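Local coordinates for putative glucoamylase (Bacteroides uniformis, PDB 4GL3), which is probably a glucoamylase-like glycoside hydrolase whose substrate is not established, at residues Thr168-Pro180 with Asn187-Tyr200. Numbering follows the deposited sequence.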
ATOM      1  N   THR A 168      -0.855 -20.492   8.015  1.00 17.56           N
ATOM      2  CA  THR A 168      -0.554 -20.625   9.404  1.00 20.47           C
ATOM      3  C   THR A 168       0.308 -21.867   9.761  1.00 21.84           C
ATOM      4  O   THR A 168       0.819 -21.954  10.904  1.00 24.12           O
ATOM      5  CB  THR A 168      -1.804 -20.672  10.299  1.00 21.64           C
ATOM      6  OG1 THR A 168      -2.528 -21.878  10.072  1.00 21.89           O
ATOM      7  CG2 THR A 168      -2.690 -19.444  10.126  1.00 18.79           C
ATOM      8  N   GLN A 169       0.446 -22.830   8.832  1.00 22.39           N
ATOM      9  CA  GLN A 169       0.994 -24.167   9.179  1.00 22.09           C
ATOM     10  C   GLN A 169       0.333 -24.777  10.429  1.00 23.54           C
ATOM     11  O   GLN A 169       0.952 -25.523  11.145  1.00 25.81           O
ATOM     12  CB  GLN A 169       2.515 -24.075   9.460  1.00 24.60           C
ATOM     13  CG  GLN A 169       3.328 -23.414   8.327  1.00 23.64           C
ATOM     14  CD  GLN A 169       4.832 -23.606   8.483  1.00 23.94           C
ATOM     15  OE1 GLN A 169       5.306 -24.728   8.531  1.00 23.00           O
ATOM     16  NE2 GLN A 169       5.575 -22.515   8.586  1.00 21.24           N
ATOM     17  N   GLY A 170      -0.925 -24.446  10.703  1.00 21.49           N
ATOM     18  CA  GLY A 170      -1.613 -24.960  11.883  1.00 21.27           C
ATOM     19  C   GLY A 170      -1.135 -24.319  13.195  1.00 26.11           C
ATOM     20  O   GLY A 170      -1.490 -24.799  14.253  1.00 26.04           O
ATOM     21  N   GLN A 171      -0.345 -23.230  13.124  1.00 24.21           N
ATOM     22  CA  GLN A 171       0.157 -22.536  14.296  1.00 22.56           C
ATOM     23  C   GLN A 171      -0.648 -21.231  14.531  1.00 26.23           C
ATOM     24  O   GLN A 171      -1.490 -20.848  13.695  1.00 22.39           O
ATOM     25  CB  GLN A 171       1.621 -22.121  14.054  1.00 23.12           C
ATOM     26  CG  GLN A 171       2.541 -23.287  13.740  1.00 24.15           C
ATOM     27  CD  GLN A 171       3.934 -22.853  13.319  1.00 24.73           C
ATOM     28  OE1 GLN A 171       4.394 -21.724  13.594  1.00 22.80           O
ATOM     29  NE2 GLN A 171       4.635 -23.775  12.661  1.00 22.56           N
ATOM     30  N   ASP A 172      -0.319 -20.530  15.622  1.00 24.17           N
ATOM     31  CA  ASP A 172      -0.929 -19.255  15.973  1.00 24.42           C
ATOM     32  C   ASP A 172      -0.129 -18.042  15.435  1.00 23.81           C
ATOM     33  O   ASP A 172       0.196 -17.115  16.182  1.00 22.57           O
ATOM     34  CB  ASP A 172      -1.097 -19.174  17.495  1.00 28.28           C
ATOM     35  CG  ASP A 172      -2.213 -20.078  18.010  1.00 32.18           C
ATOM     36  OD1 ASP A 172      -3.257 -20.154  17.350  1.00 31.14           O
ATOM     37  OD2 ASP A 172      -2.034 -20.692  19.093  1.00 31.55           O
ATOM     38  N   VAL A 173       0.126 -18.017  14.132  1.00 23.02           N
ATOM     39  CA  VAL A 173       0.807 -16.913  13.475  1.00 21.91           C
ATOM     40  C   VAL A 173       0.652 -17.226  11.978  1.00 24.01           C
ATOM     41  O   VAL A 173       0.315 -18.354  11.582  1.00 20.73           O
ATOM     42  CB  VAL A 173       2.311 -16.888  13.875  1.00 27.50           C
ATOM     43  CG1 VAL A 173       3.025 -18.118  13.340  1.00 21.07           C
ATOM     44  CG2 VAL A 173       3.028 -15.626  13.422  1.00 19.40           C
HETATM   45  N   MSE A 174       0.883 -16.229  11.150  1.00 20.88           N
HETATM   46  CA  MSE A 174       0.843 -16.401   9.676  1.00 21.20           C
HETATM   47  C   MSE A 174       2.236 -16.198   9.113  1.00 20.13           C
HETATM   48  O   MSE A 174       3.020 -15.438   9.682  1.00 21.75           O
HETATM   49  CB  MSE A 174      -0.149 -15.427   8.996  1.00 22.45           C
HETATM   50  CG  MSE A 174      -1.587 -15.638   9.433  1.00 24.17           C
HETATM   51 SE   MSE A 174      -2.769 -14.257   8.743  0.75 18.37          SE
HETATM   52  CE  MSE A 174      -3.117 -15.085   7.006  1.00 22.35           C
ATOM     53  N   TYR A 175       2.545 -16.969   8.057  1.00 19.04           N
ATOM     54  CA  TYR A 175       3.809 -16.952   7.372  1.00 19.86           C
ATOM     55  C   TYR A 175       3.640 -16.213   6.048  1.00 19.57           C
ATOM     56  O   TYR A 175       2.603 -16.327   5.388  1.00 20.32           O
ATOM     57  CB  TYR A 175       4.341 -18.407   7.156  1.00 24.39           C
ATOM     58  CG  TYR A 175       4.836 -19.001   8.447  1.00 20.91           C
ATOM     59  CD1 TYR A 175       3.933 -19.599   9.356  1.00 19.40           C
ATOM     60  CD2 TYR A 175       6.187 -18.928   8.801  1.00 21.32           C
ATOM     61  CE1 TYR A 175       4.367 -20.112  10.562  1.00 21.05           C
ATOM     62  CE2 TYR A 175       6.637 -19.412  10.022  1.00 22.46           C
ATOM     63  CZ  TYR A 175       5.737 -20.014  10.905  1.00 23.22           C
ATOM     64  OH  TYR A 175       6.170 -20.483  12.118  1.00 23.84           O
ATOM     65  N   TRP A 176       4.701 -15.501   5.679  1.00 19.75           N
ATOM     66  CA  TRP A 176       4.742 -14.568   4.551  1.00 20.15           C
ATOM     67  C   TRP A 176       4.731 -15.315   3.189  1.00 23.24           C
ATOM     68  O   TRP A 176       4.076 -14.852   2.274  1.00 20.30           O
ATOM     69  CB  TRP A 176       5.968 -13.655   4.673  1.00 21.68           C
ATOM     70  CG  TRP A 176       6.025 -12.399   3.832  1.00 21.85           C
ATOM     71  CD1 TRP A 176       5.895 -12.277   2.453  1.00 25.04           C
ATOM     72  CD2 TRP A 176       6.277 -11.090   4.315  1.00 21.48           C
ATOM     73  NE1 TRP A 176       6.042 -10.977   2.079  1.00 23.63           N
ATOM     74  CE2 TRP A 176       6.266 -10.219   3.197  1.00 24.53           C
ATOM     75  CE3 TRP A 176       6.525 -10.574   5.572  1.00 23.49           C
ATOM     76  CZ2 TRP A 176       6.447  -8.837   3.317  1.00 24.21           C
ATOM     77  CZ3 TRP A 176       6.733  -9.183   5.702  1.00 23.75           C
ATOM     78  CH2 TRP A 176       6.690  -8.341   4.576  1.00 24.48           C
ATOM     79  N   HIS A 177       5.429 -16.451   3.095  1.00 21.54           N
ATOM     80  CA  HIS A 177       5.693 -17.124   1.842  1.00 19.44           C
ATOM     81  C   HIS A 177       5.377 -18.628   1.951  1.00 19.14           C
ATOM     82  O   HIS A 177       5.327 -19.231   3.052  1.00 18.24           O
ATOM     83  CB  HIS A 177       7.156 -17.025   1.422  1.00 22.01           C
ATOM     84  CG  HIS A 177       7.794 -15.688   1.636  1.00 24.05           C
ATOM     85  ND1 HIS A 177       8.384 -15.333   2.834  1.00 22.11           N
ATOM     86  CD2 HIS A 177       8.039 -14.666   0.765  1.00 22.76           C
ATOM     87  CE1 HIS A 177       8.928 -14.129   2.695  1.00 27.75           C
ATOM     88  NE2 HIS A 177       8.718 -13.698   1.453  1.00 20.77           N
ATOM     89  N   TRP A 178       5.167 -19.216   0.776  1.00 20.61           N
ATOM     90  CA  TRP A 178       5.225 -20.675   0.574  1.00 20.78           C
ATOM     91  C   TRP A 178       5.613 -20.966  -0.863  1.00 21.82           C
ATOM     92  O   TRP A 178       5.201 -20.248  -1.798  1.00 19.22           O
ATOM     93  CB  TRP A 178       3.895 -21.372   0.868  1.00 20.67           C
ATOM     94  CG  TRP A 178       3.975 -22.829   0.639  1.00 19.28           C
ATOM     95  CD1 TRP A 178       4.425 -23.763   1.535  1.00 20.96           C
ATOM     96  CD2 TRP A 178       3.629 -23.563  -0.563  1.00 18.95           C
ATOM     97  NE1 TRP A 178       4.390 -24.995   0.973  1.00 18.22           N
ATOM     98  CE2 TRP A 178       3.884 -24.913  -0.302  1.00 19.85           C
ATOM     99  CE3 TRP A 178       3.123 -23.203  -1.801  1.00 19.57           C
ATOM    100  CZ2 TRP A 178       3.673 -25.947  -1.276  1.00 17.60           C
ATOM    101  CZ3 TRP A 178       2.908 -24.215  -2.782  1.00 19.04           C
ATOM    102  CH2 TRP A 178       3.218 -25.576  -2.494  1.00 18.67           C
ATOM    103  N   SER A 179       6.420 -22.012  -1.030  1.00 18.89           N
ATOM    104  CA  SER A 179       6.965 -22.382  -2.323  1.00 21.69           C
ATOM    105  C   SER A 179       6.819 -23.868  -2.638  1.00 19.42           C
ATOM    106  O   SER A 179       7.012 -24.703  -1.773  1.00 19.99           O
ATOM    107  CB  SER A 179       8.459 -22.036  -2.366  1.00 21.18           C
ATOM    108  OG  SER A 179       9.069 -22.623  -3.510  1.00 23.89           O
ATOM    109  N   PRO A 180       6.462 -24.202  -3.885  1.00 20.82           N
ATOM    110  CA  PRO A 180       6.432 -25.591  -4.283  1.00 20.78           C
ATOM    111  C   PRO A 180       7.809 -26.225  -4.293  1.00 21.21           C
ATOM    112  O   PRO A 180       7.908 -27.451  -4.181  1.00 25.96           O
ATOM    113  CB  PRO A 180       5.849 -25.548  -5.701  1.00 23.38           C
ATOM    114  CG  PRO A 180       6.128 -24.165  -6.204  1.00 27.45           C
ATOM    115  CD  PRO A 180       6.076 -23.298  -4.978  1.00 20.18           C
ATOM    116  N   ASN A 187      10.457 -19.096   5.960  1.00 22.25           N
ATOM    117  CA  ASN A 187      10.276 -19.118   7.417  1.00 21.76           C
ATOM    118  C   ASN A 187      10.175 -17.693   8.023  1.00 24.26           C
ATOM    119  O   ASN A 187      10.826 -17.405   9.024  1.00 23.50           O
ATOM    120  CB  ASN A 187      11.430 -19.903   8.096  1.00 23.59           C
ATOM    121  CG  ASN A 187      11.138 -20.192   9.547  1.00 24.44           C
ATOM    122  OD1 ASN A 187       9.977 -20.321   9.911  1.00 23.84           O
ATOM    123  ND2 ASN A 187      12.150 -20.252  10.377  1.00 22.86           N
ATOM    124  N   HIS A 188       9.298 -16.847   7.453  1.00 22.60           N
ATOM    125  CA  HIS A 188       9.194 -15.432   7.861  1.00 23.01           C
ATOM    126  C   HIS A 188       7.798 -15.233   8.502  1.00 23.96           C
ATOM    127  O   HIS A 188       6.803 -15.128   7.811  1.00 21.37           O
ATOM    128  CB  HIS A 188       9.412 -14.570   6.622  1.00 27.67           C
ATOM    129  CG  HIS A 188       9.593 -13.110   6.879  1.00 33.92           C
ATOM    130  ND1 HIS A 188       9.002 -12.447   7.929  1.00 43.20           N
ATOM    131  CD2 HIS A 188      10.234 -12.162   6.160  1.00 49.00           C
ATOM    132  CE1 HIS A 188       9.315 -11.167   7.876  1.00 29.87           C
ATOM    133  NE2 HIS A 188      10.059 -10.966   6.811  1.00 46.36           N
ATOM    134  N   GLN A 189       7.738 -15.241   9.833  1.00 21.44           N
ATOM    135  CA  GLN A 189       6.489 -14.988  10.543  1.00 21.90           C
ATOM    136  C   GLN A 189       6.073 -13.519  10.365  1.00 21.80           C
ATOM    137  O   GLN A 189       6.927 -12.616  10.397  1.00 20.94           O
ATOM    138  CB  GLN A 189       6.680 -15.287  12.013  1.00 23.30           C
ATOM    139  CG  GLN A 189       6.895 -16.742  12.387  1.00 25.70           C
ATOM    140  CD  GLN A 189       7.112 -16.928  13.901  1.00 35.52           C
ATOM    141  OE1 GLN A 189       6.638 -16.145  14.703  1.00 32.70           O
ATOM    142  NE2 GLN A 189       7.868 -17.929  14.271  1.00 42.15           N
ATOM    143  N   ILE A 190       4.796 -13.275  10.138  1.00 22.09           N
ATOM    144  CA  ILE A 190       4.313 -11.897   9.981  1.00 22.69           C
ATOM    145  C   ILE A 190       3.974 -11.390  11.383  1.00 23.89           C
ATOM    146  O   ILE A 190       2.957 -11.784  11.988  1.00 23.79           O
ATOM    147  CB  ILE A 190       3.080 -11.828   9.054  1.00 20.15           C
ATOM    148  CG1 ILE A 190       3.419 -12.451   7.677  1.00 22.24           C
ATOM    149  CG2 ILE A 190       2.556 -10.361   8.907  1.00 18.05           C
ATOM    150  CD1 ILE A 190       2.245 -12.538   6.716  1.00 19.58           C
ATOM    151  N   LYS A 191       4.839 -10.535  11.899  1.00 21.09           N
ATOM    152  CA  LYS A 191       4.752 -10.048  13.274  1.00 25.66           C
ATOM    153  C   LYS A 191       4.524  -8.538  13.218  1.00 24.00           C
ATOM    154  O   LYS A 191       5.069  -7.870  12.354  1.00 23.52           O
ATOM    155  CB  LYS A 191       6.062 -10.291  14.019  1.00 33.34           C
ATOM    156  CG  LYS A 191       6.483 -11.728  14.131  1.00 34.22           C
ATOM    157  CD  LYS A 191       5.546 -12.640  14.932  1.00 38.03           C
ATOM    158  CE  LYS A 191       5.697 -12.534  16.416  1.00 33.98           C
ATOM    159  NZ  LYS A 191       4.736 -13.420  17.173  1.00 25.56           N
ATOM    160  N   GLY A 192       3.670  -8.032  14.089  1.00 24.76           N
ATOM    161  CA  GLY A 192       3.319  -6.591  14.096  1.00 27.57           C
ATOM    162  C   GLY A 192       4.334  -5.726  14.822  1.00 26.18           C
ATOM    163  O   GLY A 192       5.182  -6.254  15.505  1.00 27.02           O
ATOM    164  N   HIS A 193       4.259  -4.393  14.728  1.00 29.75           N
ATOM    165  CA  HIS A 193       3.292  -3.650  13.906  1.00 27.30           C
ATOM    166  C   HIS A 193       4.057  -3.034  12.737  1.00 27.06           C
ATOM    167  O   HIS A 193       4.838  -2.098  12.918  1.00 27.83           O
ATOM    168  CB  HIS A 193       2.571  -2.532  14.676  1.00 31.29           C
ATOM    169  CG  HIS A 193       1.561  -1.810  13.835  1.00 27.10           C
ATOM    170  ND1 HIS A 193       0.269  -2.264  13.674  1.00 29.91           N
ATOM    171  CD2 HIS A 193       1.679  -0.716  13.044  1.00 30.09           C
ATOM    172  CE1 HIS A 193      -0.366  -1.478  12.824  1.00 32.65           C
ATOM    173  NE2 HIS A 193       0.459  -0.515  12.445  1.00 31.16           N
ATOM    174  N   ASN A 194       3.856  -3.611  11.565  1.00 25.49           N
ATOM    175  CA  ASN A 194       4.483  -3.155  10.326  1.00 28.85           C
ATOM    176  C   ASN A 194       3.421  -2.902   9.262  1.00 25.08           C
ATOM    177  O   ASN A 194       2.298  -2.549   9.606  1.00 31.02           O
ATOM    178  CB  ASN A 194       5.583  -4.134   9.883  1.00 24.83           C
ATOM    179  CG  ASN A 194       5.066  -5.516   9.556  1.00 31.05           C
ATOM    180  OD1 ASN A 194       3.874  -5.750   9.463  1.00 26.88           O
ATOM    181  ND2 ASN A 194       5.987  -6.455   9.422  1.00 31.28           N
ATOM    182  N   GLU A 195       3.758  -3.066   7.981  1.00 26.04           N
ATOM    183  CA  GLU A 195       2.818  -2.805   6.897  1.00 25.06           C
ATOM    184  C   GLU A 195       1.810  -3.908   6.665  1.00 29.91           C
ATOM    185  O   GLU A 195       0.922  -3.714   5.839  1.00 24.34           O
ATOM    186  CB  GLU A 195       3.574  -2.548   5.565  1.00 27.63           C
ATOM    187  CG  GLU A 195       4.169  -3.816   4.904  1.00 24.87           C
ATOM    188  CD  GLU A 195       5.596  -4.151   5.326  1.00 29.43           C
ATOM    189  OE1 GLU A 195       5.935  -3.991   6.513  1.00 32.81           O
ATOM    190  OE2 GLU A 195       6.367  -4.630   4.461  1.00 27.56           O
ATOM    191  N   CYS A 196       1.920  -5.055   7.355  1.00 23.13           N
ATOM    192  CA  CYS A 196       1.134  -6.240   6.973  1.00 25.23           C
ATOM    193  C   CYS A 196      -0.172  -6.481   7.740  1.00 24.47           C
ATOM    194  O   CYS A 196      -0.679  -7.584   7.727  1.00 23.95           O
ATOM    195  CB  CYS A 196       2.027  -7.453   7.196  1.00 23.55           C
ATOM    196  SG  CYS A 196       3.594  -7.394   6.341  1.00 24.68           S
ATOM    197  N   HIS A 197      -0.685  -5.490   8.459  1.00 19.79           N
ATOM    198  CA  HIS A 197      -1.888  -5.670   9.292  1.00 23.31           C
ATOM    199  C   HIS A 197      -3.054  -6.342   8.530  1.00 23.89           C
ATOM    200  O   HIS A 197      -3.784  -7.240   9.057  1.00 22.32           O
ATOM    201  CB  HIS A 197      -2.313  -4.293   9.841  1.00 23.66           C
ATOM    202  CG  HIS A 197      -3.218  -4.340  11.028  1.00 24.87           C
ATOM    203  ND1 HIS A 197      -3.821  -3.204  11.527  1.00 28.83           N
ATOM    204  CD2 HIS A 197      -3.609  -5.362  11.830  1.00 23.71           C
ATOM    205  CE1 HIS A 197      -4.541  -3.527  12.592  1.00 30.06           C
ATOM    206  NE2 HIS A 197      -4.413  -4.826  12.810  1.00 27.55           N
ATOM    207  N   ILE A 198      -3.203  -5.918   7.280  1.00 23.56           N
ATOM    208  CA  ILE A 198      -4.322  -6.316   6.434  1.00 25.76           C
ATOM    209  C   ILE A 198      -4.325  -7.815   6.139  1.00 21.57           C
ATOM    210  O   ILE A 198      -5.393  -8.401   5.848  1.00 22.15           O
ATOM    211  CB  ILE A 198      -4.344  -5.500   5.091  1.00 29.72           C
ATOM    212  CG1 ILE A 198      -5.680  -5.612   4.382  1.00 35.48           C
ATOM    213  CG2 ILE A 198      -3.271  -5.964   4.117  1.00 22.00           C
ATOM    214  CD1 ILE A 198      -6.739  -4.749   4.957  1.00 36.98           C
ATOM    215  N   VAL A 199      -3.152  -8.441   6.188  1.00 22.56           N
ATOM    216  CA  VAL A 199      -3.092  -9.867   6.010  1.00 22.84           C
ATOM    217  C   VAL A 199      -3.914 -10.612   7.071  1.00 21.83           C
ATOM    218  O   VAL A 199      -4.622 -11.573   6.751  1.00 23.67           O
ATOM    219  CB  VAL A 199      -1.616 -10.390   6.012  1.00 24.23           C
ATOM    220  CG1 VAL A 199      -1.598 -11.898   5.721  1.00 21.78           C
ATOM    221  CG2 VAL A 199      -0.788  -9.607   4.985  1.00 19.89           C
ATOM    222  N   TYR A 200      -3.813 -10.176   8.328  1.00 23.32           N
ATOM    223  CA  TYR A 200      -4.571 -10.798   9.420  1.00 23.58           C
ATOM    224  C   TYR A 200      -6.047 -10.458   9.347  1.00 23.73           C
ATOM    225  O   TYR A 200      -6.884 -11.330   9.603  1.00 21.95           O
ATOM    226  CB  TYR A 200      -4.015 -10.405  10.788  1.00 21.52           C
ATOM    227  CG  TYR A 200      -2.729 -11.139  11.107  1.00 23.23           C
ATOM    228  CD1 TYR A 200      -1.483 -10.675  10.635  1.00 20.64           C
ATOM    229  CD2 TYR A 200      -2.745 -12.335  11.825  1.00 23.08           C
ATOM    230  CE1 TYR A 200      -0.303 -11.385  10.885  1.00 23.57           C
ATOM    231  CE2 TYR A 200      -1.565 -13.043  12.075  1.00 22.29           C
ATOM    232  CZ  TYR A 200      -0.352 -12.582  11.610  1.00 23.69           C
ATOM    233  OH  TYR A 200       0.822 -13.306  11.894  1.00 21.72           O
TER
HETATM  234  O   HOH W   1       8.395 -22.554   9.205  1.00 35.29           O
HETATM  235  O   HOH W   2       7.712 -19.757   4.149  1.00 22.25           O
HETATM  236  O   HOH W   3       7.806 -17.091   4.967  1.00 22.43           O
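M174, Y175 and W176 run antiparallel to I190, Q189 and H188, a worked example of how one short beta bridge can be reinforced by side chains. Y175 and Q189 form its non-hydrogen-bonded pair, flanked by two backbone bonds: I190 N to M174 O (2.8 Å) and W176 N to H188 O (3.0 Å).

The Y200 hydroxyl adds a side-chain clamp. It accepts from M174 N at 3.0 Å and donates to I190 O at 2.6 Å, the latter bond lying in the carbonyl plane, and so ties the first turn of helix 197-205 to both of the paired segments, at M174 and I190. A phenylalanine in place of Y200 would probably leave M174 N and I190 O without their shared hydroxyl partner.

Chalcogen-aromatic contacts add to the bonds. M174, a selenomethionine here, lays SE over one face of the Y200 ring, 3.8 Å from its centroid, in a Met-aromatic contact; a bend at chi3 (85°) carries its CE to V199 CG1. C196 SG meets the six-membered ring of W176 obliquely. Separately, E195 OE2 lies at the edge of that ring. V125 of helix 124-140 also touches W176 and C196.

Among the aromatic groups, W176 and H188 point the same way, their planes 41° apart, with W176 CE3 over the imidazole face. H188 ND1 reaches Q189 O (3.2 Å) from above the carbonyl plane, which helps fix the imidazole's rotation. Water extends the join: one molecule links Q169 NE2 to N187 OD1, another H177 ND1 to H188 N.

Glycerol bound at H177 and Tris weakly held by E195, both probably from the crystallisation liquor, may mark pockets beside this contact. The chemistry thus implies a firmly bonded, buried side at Y200 and a more hydrated one at N187 and H188.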